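Local coordinates for Mgp-operon protein 3 (Mycoplasma pneumoniae, PDB 6RJ1) that probably mediates adhesion to host cells, perhaps through sugars, as the extracellular part of a membrane-anchored adhesin (P40/P90) of this human pathogen, at residues S761-Q766 against N773-F778. Residues are numbered along the deposited sequence; the frame is centred on the assembly and turned at random.
Sequences STLESQ and NSLLNF
Leu-763 and Ser-765 face Ser-774 across a loop that doubles back between strands 723-732 and 779-786, where 773-778 opens with an Asx turn at Asn-773. No hydrogen bond joins 761-766 to 773-778; the contact is van der Waals, mostly between side chains. Leu-763 swings CG anti to its own nitrogen (chi1 -164°), which carries methyl CD2 to 773-778. Leu-763 CD2 lies 3.7 Å from Ser-774 OG and 4.3 Å from Leu-775 CD2, a loose methyl-to-methyl contact backed by helix 666-673, where Leu-763 touches Val-669 and Leu-775 touches Ala-672. Glu-764 points its side chain away, while its backbone hydrogen-bonds with Ala-741, in an earlier part of the same loop. Ser-765 turns inward, and its CA comes within 5.0 Å of the CA of Ser-774. The two serines lie alongside each other without bonding: Ser-765 OG meets Ser-774 CB at 3.6 Å, and Ser-774 OG sits at the same 3.6 Å from Ser-765 CB. Each hydroxyl thus packs on the other's carbon. Ser-774 OG instead hydrogen-bonds to the hydroxyl of Ser-740, which satisfies this buried polar atom. Gln-766 follows with backbone hydrogen bonding to Tyr-739. Arg-806 donates hydrogen bonds through NH2 to Asn-773 O and through NH1 to Leu-776 O. Within 773-778, Asn-773 OD1 grips two backbone amides and closes the turn through Ser-774 and Leu-775: Leu-775 N approaches OD1 at 3.0 Å, tilted 19° from the carbonyl plane, and Leu-776 N at 2.8 Å, with a nearly straight N-H...O angle of 171°.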
loop_
_atom_site.group_PDB
_atom_site.type_symbol
_atom_site.label_atom_id
_atom_site.label_comp_id
_atom_site.label_asym_id
_atom_site.label_seq_id
_atom_site.Cartn_x
_atom_site.Cartn_y
_atom_site.Cartn_z
ATOM N N SER A 761 3.105 -8.640 20.129
ATOM C CA SER A 761 1.994 -8.807 21.059
ATOM C C SER A 761 2.122 -7.960 22.326
ATOM O O SER A 761 1.094 -7.570 22.874
ATOM C CB SER A 761 1.777 -10.280 21.392
ATOM O OG SER A 761 2.957 -10.873 21.904
ATOM N N THR A 762 3.361 -7.644 22.775
ATOM C CA THR A 762 3.573 -6.837 23.993
ATOM C C THR A 762 3.749 -5.331 23.691
ATOM O O THR A 762 3.693 -4.520 24.620
ATOM C CB THR A 762 4.699 -7.399 24.865
ATOM O OG1 THR A 762 5.941 -7.304 24.171
ATOM C CG2 THR A 762 4.436 -8.832 25.301
ATOM N N LEU A 763 3.910 -4.966 22.395
ATOM C CA LEU A 763 4.039 -3.585 21.925
ATOM C C LEU A 763 2.720 -2.844 22.160
ATOM O O LEU A 763 1.650 -3.341 21.786
ATOM C CB LEU A 763 4.431 -3.545 20.435
ATOM C CG LEU A 763 4.968 -2.214 19.890
ATOM C CD1 LEU A 763 6.407 -1.971 20.325
ATOM C CD2 LEU A 763 4.878 -2.174 18.380
ATOM N N GLU A 764 2.816 -1.677 22.833
ATOM C CA GLU A 764 1.707 -0.799 23.216
ATOM C C GLU A 764 1.648 0.408 22.282
ATOM O O GLU A 764 2.626 1.156 22.181
ATOM C CB GLU A 764 1.884 -0.307 24.669
ATOM C CG GLU A 764 1.846 -1.389 25.739
ATOM C CD GLU A 764 2.319 -0.954 27.119
ATOM O OE1 GLU A 764 3.000 -1.764 27.790
ATOM O OE2 GLU A 764 2.015 0.190 27.533
ATOM N N SER A 765 0.502 0.622 21.628
ATOM C CA SER A 765 0.344 1.764 20.734
ATOM C C SER A 765 -0.124 3.005 21.474
ATOM O O SER A 765 -1.078 2.938 22.257
ATOM C CB SER A 765 -0.621 1.439 19.602
ATOM O OG SER A 765 -0.962 2.604 18.866
ATOM N N GLN A 766 0.534 4.146 21.197
ATOM C CA GLN A 766 0.163 5.459 21.727
ATOM C C GLN A 766 -0.129 6.442 20.568
ATOM O O GLN A 766 -0.238 7.654 20.780
ATOM C CB GLN A 766 1.187 5.991 22.756
ATOM C CG GLN A 766 2.527 6.439 22.175
ATOM C CD GLN A 766 3.528 6.897 23.209
ATOM O OE1 GLN A 766 3.291 6.861 24.423
ATOM N NE2 GLN A 766 4.693 7.319 22.744
ATOM N N ASN A 773 -3.006 0.257 15.798
ATOM C CA ASN A 773 -1.665 -0.321 15.745
ATOM C C ASN A 773 -0.606 0.782 15.605
ATOM O O ASN A 773 -0.907 1.861 15.091
ATOM C CB ASN A 773 -1.554 -1.338 14.595
ATOM C CG ASN A 773 -1.172 -0.735 13.265
ATOM O OD1 ASN A 773 0.009 -0.620 12.930
ATOM N ND2 ASN A 773 -2.156 -0.324 12.483
ATOM N N SER A 774 0.637 0.487 16.029
ATOM C CA SER A 774 1.802 1.381 15.936
ATOM C C SER A 774 2.944 0.614 15.265
ATOM O O SER A 774 4.120 0.868 15.536
ATOM C CB SER A 774 2.225 1.840 17.332
ATOM O OG SER A 774 2.588 0.723 18.124
ATOM N N LEU A 775 2.571 -0.331 14.385
ATOM C CA LEU A 775 3.460 -1.274 13.731
ATOM C C LEU A 775 3.555 -1.087 12.226
ATOM O O LEU A 775 4.642 -1.247 11.662
ATOM C CB LEU A 775 2.906 -2.685 14.030
ATOM C CG LEU A 775 3.824 -3.891 14.325
ATOM C CD1 LEU A 775 3.521 -5.032 13.394
ATOM C CD2 LEU A 775 5.296 -3.552 14.337
ATOM N N LEU A 776 2.416 -0.815 11.570
ATOM C CA LEU A 776 2.340 -0.735 10.115
ATOM C C LEU A 776 2.316 0.670 9.591
ATOM O O LEU A 776 1.553 1.504 10.085
ATOM C CB LEU A 776 1.124 -1.522 9.583
ATOM C CG LEU A 776 0.857 -2.889 10.209
ATOM C CD1 LEU A 776 -0.516 -3.378 9.868
ATOM C CD2 LEU A 776 1.921 -3.908 9.825
ATOM N N ASN A 777 3.148 0.933 8.575
ATOM C CA ASN A 777 3.183 2.239 7.942
ATOM C C ASN A 777 2.089 2.354 6.884
ATOM O O ASN A 777 1.611 1.349 6.364
ATOM C CB ASN A 777 4.566 2.588 7.400
ATOM C CG ASN A 777 4.846 4.073 7.419
ATOM O OD1 ASN A 777 3.972 4.908 7.654
ATOM N ND2 ASN A 777 6.077 4.446 7.168
ATOM N N PHE A 778 1.662 3.581 6.614
ATOM C CA PHE A 778 0.598 3.874 5.665
ATOM C C PHE A 778 0.956 5.151 4.915
ATOM O O PHE A 778 1.513 6.067 5.501
ATOM C CB PHE A 778 -0.727 3.997 6.443
ATOM C CG PHE A 778 -1.876 4.691 5.758
ATOM C CD1 PHE A 778 -2.723 3.993 4.909
ATOM C CD2 PHE A 778 -2.157 6.022 6.020
ATOM C CE1 PHE A 778 -3.808 4.625 4.306
ATOM C CE2 PHE A 778 -3.243 6.651 5.412
ATOM C CZ PHE A 778 -4.061 5.946 4.559
#